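Local coordinates for phospholipase C beta (Meleagris gallopavo, PDB 1JAD), which belongs to the phospholipase C beta family and, in this C-terminal region, forms an elongated bundle of very long helices that pairs with a second copy of itself, at residues E54-Y59 with E81-E86; R101-A106 with E218-Y223; Q12-Q17 with K129-S134. All coordinates share one frame; numbering follows the deposited sequence.

Contact 1. Residues E54-Y59 with E81-E86; sequences ELLQKY and ERLEME
Leu55, Lys58 and Tyr59 meet Leu83 and Glu86 across two helices that run antiparallel, their N-to-C directions 167° apart and the axes of the two segments 11.0 Å from each other at closest approach. Much of that gap is taken up by the Tyr59 ring. Its torsion about CA-CB (chi1 -81°) sets CG beside the backbone N and sends the ring across to segment 81-86 of helix 75-155. There Leu83 CD1 lies over one face, a CH-pi contact 3.6 Å from the ring centroid, with leucine and tyrosine alongside each other, pointing opposite ways. The same CD1 touches Leu56 CD2 at 4.2 Å; a flexible apolar chain suits a spot between ring and leucine. At the ring edge Tyr59 OH donates a short hydrogen bond of 2.5 Å to Glu86 OE2, reached from above the carboxylate plane, while Arg82 CG leans on the same hydroxyl. Glu86 OE1 forms a salt bridge with Lys58 NZ at 3.4 Å, its hydrogen bond weak; the extended lysine chain carries NZ across to the carboxylate. Leu55 completes the patch, its two methyls against the carboxylate and backbone carbonyl of Glu86. From helix 161-245, Tyr241 packs on both Tyr59 and Leu83, making this end a three-helix bundle. With one carboxylate shared by a phenol and an ammonium group, the glutamate is probably stabilised in its charged form, and its rotation is restrained.

Contact 2. Residues R101-A106 with E218-Y223; sequences RKEQHA and EAVAEY
Lys102 lays its aliphatic root over the methyl group of Ala219, with CB of the lysine only 3.3 Å from CB of the alanine. This is tight, and a residue as small as alanine suits it: the backbones come so near that Lys102 CA and Ala219 CA are 5.8 Å apart. Beyond CB the lysine bends at chi2 (-62°) and again at chi4, which carries the ammonium group to one flank of the helix pair, where Glu222 arrives. There NZ donates a hydrogen bond of 3.0 Å to Glu222 OE1, part of a salt bridge; it arrives on the syn side of the carboxylate, 27° out of its plane. Glu222 stretches out to meet it, and the two chains cross at about a right angle. The pair belongs to a long antiparallel helical hairpin, a coiled-coil-like arm in which helices 75-155 and 161-245 run side by side, here with segment axes 9.4 Å apart and 172° between their directions. Glu103 CG reaches the same methyl from a different direction, roughly at right angles to the lysine, at 3.8 Å from Ala219 CB. The extended glutamate then passes obliquely by Val220, OE2 lying 3.8 Å from CG2, while its charge is paired with Arg99, one turn earlier on its own helix. Leu41 of helix 28-64 touches Lys102, and Thr187 of the second subunit packs on Val220.

Contact 3. Residues Q12-Q17 with K129-S134; sequences QLPEPQ and KESSES
Pro14 and Leu13 rest on Ser131 and Ser132, where an extended, irregular N-terminal strip of chain lies on the long helical hairpin of the fold. Between these two segments the contact is one of van der Waals touch. Pro14 brings the outer atoms of its ring to Ser131: CD is 3.3 Å from OG and 3.7 Å from CB, and CG is also close. CD is bonded to the ring nitrogen, so its hydrogens are slightly electropositive and can sit against an oxygen with little cost. A small serine lets the proline ring come this near to the helix, and the fixed ring of proline helps to keep the strip extended. In Ser131 the hydroxyl stands opposite the backbone N (chi1 175°), which turns OG toward the proline.

Leu13 approaches the same helical turn with one methyl. CD2 touches Ser132 CA at 3.6 Å and is 4.0 Å from Ser132 CB; a small serine leaves the helix backbone accessible to the methyl. The torsion of -59° about CA-CB places CG beside the leucine's own backbone N, and from there the end of the chain reaches the helix.

Outside the pair, Leu13 also packs on Leu128 and, from helix 161-245, on Thr190 and Tyr193, so the leucine fills the groove between the two arms of the hairpin. The hydroxyl of Ser132 is turned to Thr190, linking OG to OG1 by a hydrogen bond across the arms. The strip itself is tied down one residue earlier: Gln12 O accepts a hydrogen bond from Asn135 ND2.

How the contacts relate
All three contacts draw on helix 75-155 and are spread along it. Contacts 1 and 2 have centres 27 Å apart, with nearest atoms about 13 Å apart, whereas contact 3 is centred 42 Å from contact 2 and 68 Å from contact 1, which lies on the opposite side of the chain's centre. The partner changes along the way: helix 28-64 in contact 1, helix 161-245 in contact 2 and the N-terminal strip in contact 3. Contacts 1 and 2 follow in series, while the segments of contacts 2 and 3 alternate in sequence. All three contacts touch the second subunit: Glu133 of contact 3 forms a salt bridge with Arg99 of that subunit, the counterpart of Glu103's partner within its own chain.

Contact 1. Residues E54-Y59 with E81-E86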
ATOM      1  N   GLU A  54     -26.354  30.019 -23.206  1.00 54.77           N
ATOM      2  CA  GLU A  54     -26.969  29.346 -24.333  1.00 54.59           C
ATOM      3  C   GLU A  54     -28.436  29.014 -24.076  1.00 54.37           C
ATOM      4  O   GLU A  54     -29.214  28.841 -25.011  1.00 53.83           O
ATOM      5  CB  GLU A  54     -26.165  28.085 -24.621  1.00 55.67           C
ATOM      6  CG  GLU A  54     -26.504  27.363 -25.891  1.00 57.44           C
ATOM      7  CD  GLU A  54     -25.444  26.336 -26.229  1.00 58.17           C
ATOM      8  OE1 GLU A  54     -25.589  25.649 -27.264  1.00 60.52           O
ATOM      9  OE2 GLU A  54     -24.462  26.226 -25.463  1.00 54.41           O
ATOM     10  N   LEU A  55     -28.809  28.936 -22.804  1.00 55.41           N
ATOM     11  CA  LEU A  55     -30.184  28.635 -22.415  1.00 56.03           C
ATOM     12  C   LEU A  55     -31.027  29.910 -22.416  1.00 57.03           C
ATOM     13  O   LEU A  55     -32.230  29.867 -22.689  1.00 58.14           O
ATOM     14  CB  LEU A  55     -30.218  27.993 -21.020  1.00 55.40           C
ATOM     15  CG  LEU A  55     -31.582  27.597 -20.438  1.00 54.91           C
ATOM     16  CD1 LEU A  55     -32.283  26.614 -21.369  1.00 56.86           C
ATOM     17  CD2 LEU A  55     -31.392  26.972 -19.067  1.00 55.23           C
ATOM     18  N   LEU A  56     -30.403  31.043 -22.104  1.00 56.80           N
ATOM     19  CA  LEU A  56     -31.127  32.307 -22.098  1.00 56.76           C
ATOM     20  C   LEU A  56     -31.349  32.745 -23.543  1.00 57.03           C
ATOM     21  O   LEU A  56     -32.414  33.256 -23.888  1.00 56.26           O
ATOM     22  CB  LEU A  56     -30.348  33.377 -21.328  1.00 56.22           C
ATOM     23  CG  LEU A  56     -30.078  33.074 -19.853  1.00 55.45           C
ATOM     24  CD1 LEU A  56     -29.385  34.255 -19.212  1.00 55.43           C
ATOM     25  CD2 LEU A  56     -31.380  32.790 -19.135  1.00 55.98           C
ATOM     26  N   GLN A  57     -30.344  32.534 -24.386  1.00 57.27           N
ATOM     27  CA  GLN A  57     -30.458  32.885 -25.795  1.00 58.09           C
ATOM     28  C   GLN A  57     -31.704  32.219 -26.370  1.00 56.60           C
ATOM     29  O   GLN A  57     -32.478  32.845 -27.086  1.00 56.34           O
ATOM     30  CB  GLN A  57     -29.214  32.418 -26.561  1.00 61.86           C
ATOM     31  CG  GLN A  57     -29.309  32.519 -28.090  1.00 66.57           C
ATOM     32  CD  GLN A  57     -29.627  33.925 -28.594  1.00 69.43           C
ATOM     33  OE1 GLN A  57     -30.718  34.455 -28.355  1.00 70.59           O
ATOM     34  NE2 GLN A  57     -28.668  34.536 -29.293  1.00 69.59           N
ATOM     35  N   LYS A  58     -31.887  30.946 -26.037  1.00 55.02           N
ATOM     36  CA  LYS A  58     -33.031  30.173 -26.498  1.00 53.54           C
ATOM     37  C   LYS A  58     -34.341  30.854 -26.112  1.00 53.77           C
ATOM     38  O   LYS A  58     -35.294  30.874 -26.897  1.00 53.34           O
ATOM     39  CB  LYS A  58     -32.976  28.767 -25.898  1.00 53.57           C
ATOM     40  CG  LYS A  58     -34.180  27.893 -26.209  1.00 53.81           C
ATOM     41  CD  LYS A  58     -34.109  26.598 -25.415  1.00 54.29           C
ATOM     42  CE  LYS A  58     -35.387  25.791 -25.554  1.00 57.14           C
ATOM     43  NZ  LYS A  58     -35.393  24.580 -24.669  1.00 59.19           N
ATOM     44  N   TYR A  59     -34.396  31.407 -24.902  1.00 53.18           N
ATOM     45  CA  TYR A  59     -35.601  32.092 -24.454  1.00 53.08           C
ATOM     46  C   TYR A  59     -35.702  33.525 -24.944  1.00 54.05           C
ATOM     47  O   TYR A  59     -36.626  34.246 -24.577  1.00 53.95           O
ATOM     48  CB  TYR A  59     -35.724  32.053 -22.933  1.00 51.69           C
ATOM     49  CG  TYR A  59     -36.282  30.744 -22.444  1.00 51.05           C
ATOM     50  CD1 TYR A  59     -35.566  29.554 -22.597  1.00 49.70           C
ATOM     51  CD2 TYR A  59     -37.564  30.680 -21.898  1.00 49.43           C
ATOM     52  CE1 TYR A  59     -36.117  28.331 -22.224  1.00 49.04           C
ATOM     53  CE2 TYR A  59     -38.125  29.465 -21.523  1.00 49.03           C
ATOM     54  CZ  TYR A  59     -37.400  28.294 -21.690  1.00 49.36           C
ATOM     55  OH  TYR A  59     -37.977  27.087 -21.351  1.00 47.80           O
ATOM     56  N   GLU A  81     -41.920  30.603 -16.217  1.00 59.92           N
ATOM     57  CA  GLU A  81     -41.771  29.511 -15.264  1.00 60.18           C
ATOM     58  C   GLU A  81     -40.953  28.369 -15.870  1.00 59.12           C
ATOM     59  O   GLU A  81     -40.126  27.747 -15.196  1.00 58.19           O
ATOM     60  CB  GLU A  81     -43.142  28.984 -14.841  1.00 62.16           C
ATOM     61  CG  GLU A  81     -44.081  30.032 -14.257  1.00 65.43           C
ATOM     62  CD  GLU A  81     -45.342  29.411 -13.677  1.00 67.82           C
ATOM     63  OE1 GLU A  81     -45.995  28.618 -14.385  1.00 69.12           O
ATOM     64  OE2 GLU A  81     -45.683  29.720 -12.514  1.00 69.66           O
ATOM     65  N   ARG A  82     -41.198  28.100 -17.149  1.00 57.89           N
ATOM     66  CA  ARG A  82     -40.509  27.039 -17.873  1.00 55.95           C
ATOM     67  C   ARG A  82     -39.010  27.313 -17.909  1.00 53.67           C
ATOM     68  O   ARG A  82     -38.198  26.388 -17.864  1.00 52.81           O
ATOM     69  CB  ARG A  82     -41.061  26.959 -19.290  1.00 58.31           C
ATOM     70  CG  ARG A  82     -40.561  25.794 -20.116  1.00 62.18           C
ATOM     71  CD  ARG A  82     -41.298  25.792 -21.441  1.00 66.28           C
ATOM     72  NE  ARG A  82     -42.741  25.853 -21.217  1.00 69.29           N
ATOM     73  CZ  ARG A  82     -43.650  25.976 -22.179  1.00 71.15           C
ATOM     74  NH1 ARG A  82     -43.273  26.054 -23.451  1.00 71.24           N
ATOM     75  NH2 ARG A  82     -44.940  26.035 -21.864  1.00 70.69           N
ATOM     76  N   LEU A  83     -38.661  28.593 -17.999  1.00 51.28           N
ATOM     77  CA  LEU A  83     -37.272  29.039 -18.027  1.00 48.96           C
ATOM     78  C   LEU A  83     -36.641  28.747 -16.675  1.00 48.63           C
ATOM     79  O   LEU A  83     -35.552  28.186 -16.586  1.00 46.48           O
ATOM     80  CB  LEU A  83     -37.215  30.541 -18.292  1.00 47.28           C
ATOM     81  CG  LEU A  83     -35.840  31.203 -18.224  1.00 46.96           C
ATOM     82  CD1 LEU A  83     -34.912  30.595 -19.261  1.00 46.31           C
ATOM     83  CD2 LEU A  83     -35.994  32.697 -18.459  1.00 47.25           C
ATOM     84  N   GLU A  84     -37.354  29.138 -15.625  1.00 49.01           N
ATOM     85  CA  GLU A  84     -36.908  28.936 -14.258  1.00 48.79           C
ATOM     86  C   GLU A  84     -36.573  27.484 -13.959  1.00 47.34           C
ATOM     87  O   GLU A  84     -35.571  27.202 -13.304  1.00 45.73           O
ATOM     88  CB  GLU A  84     -37.976  29.439 -13.281  1.00 51.16           C
ATOM     89  CG  GLU A  84     -38.132  30.955 -13.299  1.00 54.95           C
ATOM     90  CD  GLU A  84     -39.152  31.469 -12.296  1.00 57.28           C
ATOM     91  OE1 GLU A  84     -39.034  31.142 -11.093  1.00 59.21           O
ATOM     92  OE2 GLU A  84     -40.063  32.216 -12.705  1.00 58.74           O
HETATM   93  N   MSE A  85     -37.398  26.565 -14.455  1.00 46.16           N
HETATM   94  CA  MSE A  85     -37.176  25.150 -14.203  1.00 45.94           C
HETATM   95  C   MSE A  85     -36.011  24.568 -15.006  1.00 43.92           C
HETATM   96  O   MSE A  85     -35.348  23.638 -14.546  1.00 43.21           O
HETATM   97  CB  MSE A  85     -38.461  24.356 -14.465  1.00 49.43           C
HETATM   98  CG  MSE A  85     -38.461  22.958 -13.835  1.00 56.01           C
HETATM   99 SE   MSE A  85     -38.180  22.961 -11.999  1.00 63.98          SE
HETATM  100  CE  MSE A  85     -39.529  24.096 -11.438  1.00 57.46           C
ATOM    101  N   GLU A  86     -35.757  25.095 -16.201  1.00 41.48           N
ATOM    102  CA  GLU A  86     -34.636  24.597 -16.990  1.00 39.99           C
ATOM    103  C   GLU A  86     -33.328  25.115 -16.409  1.00 39.09           C
ATOM    104  O   GLU A  86     -32.270  24.507 -16.589  1.00 38.19           O
ATOM    105  CB  GLU A  86     -34.761  25.012 -18.451  1.00 42.04           C
ATOM    106  CG  GLU A  86     -35.758  24.175 -19.232  1.00 46.21           C
ATOM    107  CD  GLU A  86     -35.788  24.534 -20.706  1.00 48.75           C
ATOM    108  OE1 GLU A  86     -34.707  24.555 -21.340  1.00 49.69           O
ATOM    109  OE2 GLU A  86     -36.895  24.786 -21.233  1.00 51.66           O
TER

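Contact 2. Residues R101-A106 with E218-Y223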
ATOM      1  N   ARG A 101     -16.703  15.618  -9.865  1.00 26.45           N
ATOM      2  CA  ARG A 101     -15.342  15.857 -10.323  1.00 27.95           C
ATOM      3  C   ARG A 101     -14.441  16.079  -9.114  1.00 29.74           C
ATOM      4  O   ARG A 101     -13.339  15.524  -9.055  1.00 29.56           O
ATOM      5  CB  ARG A 101     -15.274  17.072 -11.257  1.00 27.65           C
ATOM      6  CG  ARG A 101     -13.867  17.380 -11.797  1.00 30.00           C
ATOM      7  CD  ARG A 101     -13.240  16.136 -12.432  1.00 31.51           C
ATOM      8  NE  ARG A 101     -14.002  15.657 -13.582  1.00 36.25           N
ATOM      9  CZ  ARG A 101     -13.819  16.079 -14.830  1.00 37.46           C
ATOM     10  NH1 ARG A 101     -12.887  16.991 -15.096  1.00 34.38           N
ATOM     11  NH2 ARG A 101     -14.584  15.607 -15.808  1.00 35.89           N
ATOM     12  N   LYS A 102     -14.901  16.893  -8.156  1.00 29.84           N
ATOM     13  CA  LYS A 102     -14.115  17.151  -6.945  1.00 30.36           C
ATOM     14  C   LYS A 102     -13.689  15.804  -6.354  1.00 31.26           C
ATOM     15  O   LYS A 102     -12.499  15.505  -6.242  1.00 31.24           O
ATOM     16  CB  LYS A 102     -14.934  17.909  -5.891  1.00 28.60           C
ATOM     17  CG  LYS A 102     -15.248  19.371  -6.180  1.00 30.42           C
ATOM     18  CD  LYS A 102     -13.996  20.210  -6.282  1.00 29.53           C
ATOM     19  CE  LYS A 102     -14.320  21.693  -6.358  1.00 30.45           C
ATOM     20  NZ  LYS A 102     -14.958  22.211  -5.113  1.00 29.24           N
ATOM     21  N   GLU A 103     -14.675  14.993  -5.983  1.00 31.11           N
ATOM     22  CA  GLU A 103     -14.397  13.688  -5.410  1.00 32.81           C
ATOM     23  C   GLU A 103     -13.477  12.861  -6.303  1.00 33.30           C
ATOM     24  O   GLU A 103     -12.643  12.099  -5.813  1.00 34.54           O
ATOM     25  CB  GLU A 103     -15.711  12.953  -5.148  1.00 32.21           C
ATOM     26  CG  GLU A 103     -16.567  13.687  -4.131  1.00 31.53           C
ATOM     27  CD  GLU A 103     -17.761  12.892  -3.686  1.00 32.38           C
ATOM     28  OE1 GLU A 103     -17.558  11.813  -3.090  1.00 35.19           O
ATOM     29  OE2 GLU A 103     -18.900  13.343  -3.935  1.00 29.24           O
ATOM     30  N   GLN A 104     -13.610  13.033  -7.612  1.00 32.96           N
ATOM     31  CA  GLN A 104     -12.773  12.307  -8.560  1.00 33.11           C
ATOM     32  C   GLN A 104     -11.343  12.798  -8.346  1.00 32.16           C
ATOM     33  O   GLN A 104     -10.394  12.018  -8.419  1.00 31.12           O
ATOM     34  CB  GLN A 104     -13.218  12.608  -9.997  1.00 37.86           C
ATOM     35  CG  GLN A 104     -12.961  11.501 -11.015  1.00 42.38           C
ATOM     36  CD  GLN A 104     -11.642  10.789 -10.803  1.00 48.52           C
ATOM     37  OE1 GLN A 104     -11.495   9.996  -9.864  1.00 48.61           O
ATOM     38  NE2 GLN A 104     -10.665  11.071 -11.667  1.00 50.33           N
ATOM     39  N   HIS A 105     -11.185  14.098  -8.085  1.00 32.02           N
ATOM     40  CA  HIS A 105      -9.859  14.661  -7.839  1.00 32.20           C
ATOM     41  C   HIS A 105      -9.308  14.079  -6.531  1.00 32.68           C
ATOM     42  O   HIS A 105      -8.103  13.832  -6.396  1.00 32.24           O
ATOM     43  CB  HIS A 105      -9.898  16.192  -7.718  1.00 34.07           C
ATOM     44  CG  HIS A 105     -10.219  16.909  -8.993  1.00 37.58           C
ATOM     45  ND1 HIS A 105      -9.667  16.561 -10.208  1.00 40.25           N
ATOM     46  CD2 HIS A 105     -10.961  18.018  -9.226  1.00 38.83           C
ATOM     47  CE1 HIS A 105     -10.060  17.420 -11.134  1.00 39.65           C
ATOM     48  NE2 HIS A 105     -10.846  18.315 -10.562  1.00 38.40           N
ATOM     49  N   ALA A 106     -10.199  13.864  -5.567  1.00 31.23           N
ATOM     50  CA  ALA A 106      -9.795  13.294  -4.290  1.00 31.38           C
ATOM     51  C   ALA A 106      -9.212  11.886  -4.521  1.00 31.40           C
ATOM     52  O   ALA A 106      -8.168  11.528  -3.969  1.00 32.15           O
ATOM     53  CB  ALA A 106     -10.996  13.239  -3.336  1.00 29.30           C
ATOM     54  N   GLU A 218     -15.922  17.816   1.863  1.00 32.96           N
ATOM     55  CA  GLU A 218     -16.047  19.194   1.402  1.00 31.32           C
ATOM     56  C   GLU A 218     -16.784  19.303   0.058  1.00 30.35           C
ATOM     57  O   GLU A 218     -17.622  20.179  -0.137  1.00 26.52           O
ATOM     58  CB  GLU A 218     -14.653  19.811   1.302  1.00 31.63           C
ATOM     59  CG  GLU A 218     -14.097  20.257   2.649  1.00 35.34           C
ATOM     60  CD  GLU A 218     -12.591  20.464   2.649  1.00 36.76           C
ATOM     61  OE1 GLU A 218     -12.060  21.039   1.671  1.00 34.74           O
ATOM     62  OE2 GLU A 218     -11.942  20.061   3.647  1.00 39.30           O
ATOM     63  N   ALA A 219     -16.471  18.398  -0.862  1.00 30.97           N
ATOM     64  CA  ALA A 219     -17.103  18.390  -2.178  1.00 30.94           C
ATOM     65  C   ALA A 219     -18.605  18.200  -2.062  1.00 31.69           C
ATOM     66  O   ALA A 219     -19.361  18.683  -2.904  1.00 33.21           O
ATOM     67  CB  ALA A 219     -16.515  17.285  -3.030  1.00 32.02           C
ATOM     68  N   VAL A 220     -19.041  17.502  -1.017  1.00 30.97           N
ATOM     69  CA  VAL A 220     -20.464  17.265  -0.818  1.00 29.71           C
ATOM     70  C   VAL A 220     -21.116  18.429  -0.092  1.00 29.87           C
ATOM     71  O   VAL A 220     -22.278  18.743  -0.338  1.00 29.34           O
ATOM     72  CB  VAL A 220     -20.732  15.994   0.014  1.00 29.16           C
ATOM     73  CG1 VAL A 220     -22.237  15.794   0.165  1.00 28.05           C
ATOM     74  CG2 VAL A 220     -20.084  14.781  -0.645  1.00 29.45           C
ATOM     75  N   ALA A 221     -20.367  19.053   0.812  1.00 30.32           N
ATOM     76  CA  ALA A 221     -20.869  20.181   1.598  1.00 28.70           C
ATOM     77  C   ALA A 221     -21.225  21.335   0.668  1.00 29.29           C
ATOM     78  O   ALA A 221     -22.254  21.986   0.817  1.00 27.98           O
ATOM     79  CB  ALA A 221     -19.816  20.622   2.603  1.00 26.02           C
ATOM     80  N   GLU A 222     -20.351  21.583  -0.295  1.00 31.28           N
ATOM     81  CA  GLU A 222     -20.568  22.641  -1.258  1.00 32.79           C
ATOM     82  C   GLU A 222     -21.837  22.325  -2.050  1.00 34.22           C
ATOM     83  O   GLU A 222     -22.754  23.142  -2.124  1.00 34.60           O
ATOM     84  CB  GLU A 222     -19.358  22.723  -2.181  1.00 33.65           C
ATOM     85  CG  GLU A 222     -19.514  23.644  -3.353  1.00 34.55           C
ATOM     86  CD  GLU A 222     -18.293  23.622  -4.230  1.00 35.06           C
ATOM     87  OE1 GLU A 222     -17.896  22.513  -4.648  1.00 36.06           O
ATOM     88  OE2 GLU A 222     -17.734  24.707  -4.507  1.00 37.14           O
ATOM     89  N   TYR A 223     -21.893  21.129  -2.627  1.00 35.17           N
ATOM     90  CA  TYR A 223     -23.055  20.722  -3.400  1.00 37.50           C
ATOM     91  C   TYR A 223     -24.339  21.033  -2.641  1.00 40.30           C
ATOM     92  O   TYR A 223     -25.227  21.727  -3.152  1.00 40.64           O
ATOM     93  CB  TYR A 223     -22.993  19.229  -3.712  1.00 36.67           C
ATOM     94  CG  TYR A 223     -24.261  18.698  -4.329  1.00 36.31           C
ATOM     95  CD1 TYR A 223     -24.642  19.059  -5.624  1.00 36.92           C
ATOM     96  CD2 TYR A 223     -25.114  17.879  -3.591  1.00 36.85           C
ATOM     97  CE1 TYR A 223     -25.849  18.618  -6.166  1.00 37.41           C
ATOM     98  CE2 TYR A 223     -26.320  17.431  -4.117  1.00 38.37           C
ATOM     99  CZ  TYR A 223     -26.685  17.804  -5.402  1.00 38.94           C
ATOM    100  OH  TYR A 223     -27.890  17.367  -5.898  1.00 38.77           O
TER

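Contact 3. Residues Q12-Q17 with K129-S134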
ATOM      1  N   GLN A  12      24.042  -1.174  14.892  1.00 42.17           N
ATOM      2  CA  GLN A  12      23.365   0.075  14.561  1.00 42.13           C
ATOM      3  C   GLN A  12      22.570   0.020  13.256  1.00 41.54           C
ATOM      4  O   GLN A  12      23.085  -0.372  12.202  1.00 40.94           O
ATOM      5  CB  GLN A  12      24.372   1.228  14.536  1.00 42.75           C
ATOM      6  CG  GLN A  12      23.751   2.579  14.206  1.00 45.13           C
ATOM      7  CD  GLN A  12      24.626   3.741  14.639  1.00 45.77           C
ATOM      8  OE1 GLN A  12      25.817   3.784  14.330  1.00 47.89           O
ATOM      9  NE2 GLN A  12      24.035   4.693  15.358  1.00 45.82           N
ATOM     10  N   LEU A  13      21.306   0.421  13.347  1.00 40.80           N
ATOM     11  CA  LEU A  13      20.404   0.415  12.207  1.00 41.50           C
ATOM     12  C   LEU A  13      19.768   1.786  11.977  1.00 43.23           C
ATOM     13  O   LEU A  13      19.683   2.598  12.895  1.00 43.69           O
ATOM     14  CB  LEU A  13      19.312  -0.635  12.436  1.00 40.04           C
ATOM     15  CG  LEU A  13      19.792  -2.078  12.645  1.00 38.03           C
ATOM     16  CD1 LEU A  13      18.607  -2.973  12.992  1.00 37.18           C
ATOM     17  CD2 LEU A  13      20.508  -2.577  11.389  1.00 34.58           C
ATOM     18  N   PRO A  14      19.326   2.066  10.737  1.00 45.60           N
ATOM     19  CA  PRO A  14      18.694   3.338  10.373  1.00 46.90           C
ATOM     20  C   PRO A  14      17.361   3.508  11.088  1.00 48.57           C
ATOM     21  O   PRO A  14      16.411   2.760  10.836  1.00 48.88           O
ATOM     22  CB  PRO A  14      18.512   3.207   8.859  1.00 47.09           C
ATOM     23  CG  PRO A  14      19.624   2.249   8.472  1.00 47.17           C
ATOM     24  CD  PRO A  14      19.408   1.210   9.547  1.00 46.04           C
ATOM     25  N   GLU A  15      17.292   4.491  11.974  1.00 50.42           N
ATOM     26  CA  GLU A  15      16.066   4.743  12.714  1.00 53.44           C
ATOM     27  C   GLU A  15      14.852   4.969  11.798  1.00 52.45           C
ATOM     28  O   GLU A  15      14.893   5.783  10.879  1.00 50.87           O
ATOM     29  CB  GLU A  15      16.269   5.919  13.689  1.00 57.74           C
ATOM     30  CG  GLU A  15      17.051   7.132  13.162  1.00 62.85           C
ATOM     31  CD  GLU A  15      18.569   6.922  13.094  1.00 65.57           C
ATOM     32  OE1 GLU A  15      19.275   7.906  12.784  1.00 68.11           O
ATOM     33  OE2 GLU A  15      19.063   5.799  13.343  1.00 65.43           O
ATOM     34  N   PRO A  16      13.749   4.247  12.060  1.00 52.49           N
ATOM     35  CA  PRO A  16      12.494   4.304  11.308  1.00 53.26           C
ATOM     36  C   PRO A  16      11.956   5.696  10.995  1.00 53.65           C
ATOM     37  O   PRO A  16      11.674   6.474  11.898  1.00 53.84           O
ATOM     38  CB  PRO A  16      11.547   3.502  12.195  1.00 52.56           C
ATOM     39  CG  PRO A  16      12.466   2.436  12.722  1.00 51.41           C
ATOM     40  CD  PRO A  16      13.592   3.323  13.199  1.00 52.30           C
ATOM     41  N   GLN A  17      11.807   5.999   9.707  1.00 54.34           N
ATOM     42  CA  GLN A  17      11.279   7.293   9.293  1.00 55.16           C
ATOM     43  C   GLN A  17      10.796   7.304   7.846  1.00 53.79           C
ATOM     44  O   GLN A  17      11.514   6.878   6.945  1.00 53.38           O
ATOM     45  CB  GLN A  17      12.329   8.391   9.457  1.00 55.97           C
ATOM     46  CG  GLN A  17      13.525   8.250   8.538  1.00 58.59           C
ATOM     47  CD  GLN A  17      14.245   9.573   8.327  1.00 60.64           C
ATOM     48  OE1 GLN A  17      13.683  10.515   7.762  1.00 61.89           O
ATOM     49  NE2 GLN A  17      15.488   9.653   8.786  1.00 62.03           N
ATOM     50  N   LYS A 129      17.088  -3.312   5.578  1.00 23.87           N
ATOM     51  CA  LYS A 129      17.552  -4.672   5.328  1.00 24.59           C
ATOM     52  C   LYS A 129      19.004  -4.769   4.875  1.00 26.68           C
ATOM     53  O   LYS A 129      19.734  -5.640   5.358  1.00 29.30           O
ATOM     54  CB  LYS A 129      16.653  -5.375   4.305  1.00 24.54           C
ATOM     55  CG  LYS A 129      15.222  -5.528   4.769  1.00 25.91           C
ATOM     56  CD  LYS A 129      14.455  -6.556   3.946  1.00 28.96           C
ATOM     57  CE  LYS A 129      13.032  -6.694   4.474  1.00 27.86           C
ATOM     58  NZ  LYS A 129      12.307  -7.785   3.783  1.00 31.36           N
ATOM     59  N   GLU A 130      19.439  -3.907   3.957  1.00 25.96           N
ATOM     60  CA  GLU A 130      20.829  -3.975   3.517  1.00 27.29           C
ATOM     61  C   GLU A 130      21.746  -3.611   4.670  1.00 26.51           C
ATOM     62  O   GLU A 130      22.790  -4.224   4.867  1.00 27.36           O
ATOM     63  CB  GLU A 130      21.105  -3.034   2.341  1.00 30.57           C
ATOM     64  CG  GLU A 130      20.311  -3.356   1.081  1.00 37.17           C
ATOM     65  CD  GLU A 130      20.876  -2.685  -0.167  1.00 39.24           C
ATOM     66  OE1 GLU A 130      20.994  -1.441  -0.198  1.00 40.02           O
ATOM     67  OE2 GLU A 130      21.203  -3.417  -1.125  1.00 42.28           O
ATOM     68  N   SER A 131      21.345  -2.598   5.428  1.00 25.70           N
ATOM     69  CA  SER A 131      22.109  -2.142   6.579  1.00 23.02           C
ATOM     70  C   SER A 131      22.304  -3.303   7.559  1.00 23.01           C
ATOM     71  O   SER A 131      23.427  -3.625   7.959  1.00 21.52           O
ATOM     72  CB  SER A 131      21.353  -0.995   7.256  1.00 23.89           C
ATOM     73  OG  SER A 131      21.993  -0.592   8.444  1.00 30.10           O
ATOM     74  N   SER A 132      21.195  -3.930   7.938  1.00 22.03           N
ATOM     75  CA  SER A 132      21.214  -5.062   8.852  1.00 20.13           C
ATOM     76  C   SER A 132      22.203  -6.120   8.388  1.00 21.06           C
ATOM     77  O   SER A 132      23.130  -6.482   9.114  1.00 21.96           O
ATOM     78  CB  SER A 132      19.817  -5.664   8.929  1.00 19.69           C
ATOM     79  OG  SER A 132      19.833  -6.908   9.599  1.00 22.48           O
ATOM     80  N   GLU A 133      22.005  -6.616   7.170  1.00 22.52           N
ATOM     81  CA  GLU A 133      22.885  -7.641   6.615  1.00 21.99           C
ATOM     82  C   GLU A 133      24.316  -7.163   6.537  1.00 21.63           C
ATOM     83  O   GLU A 133      25.257  -7.955   6.635  1.00 24.61           O
ATOM     84  CB  GLU A 133      22.425  -8.058   5.215  1.00 21.51           C
ATOM     85  CG  GLU A 133      21.152  -8.886   5.185  1.00 22.62           C
ATOM     86  CD  GLU A 133      21.240 -10.121   6.074  1.00 24.67           C
ATOM     87  OE1 GLU A 133      22.325 -10.754   6.149  1.00 21.42           O
ATOM     88  OE2 GLU A 133      20.205 -10.473   6.684  1.00 29.85           O
ATOM     89  N   SER A 134      24.488  -5.866   6.339  1.00 21.08           N
ATOM     90  CA  SER A 134      25.824  -5.308   6.265  1.00 22.62           C
ATOM     91  C   SER A 134      26.492  -5.433   7.637  1.00 22.18           C
ATOM     92  O   SER A 134      27.688  -5.692   7.725  1.00 21.93           O
ATOM     93  CB  SER A 134      25.755  -3.847   5.828  1.00 23.02           C
ATOM     94  OG  SER A 134      27.060  -3.323   5.667  1.00 31.13           O
TER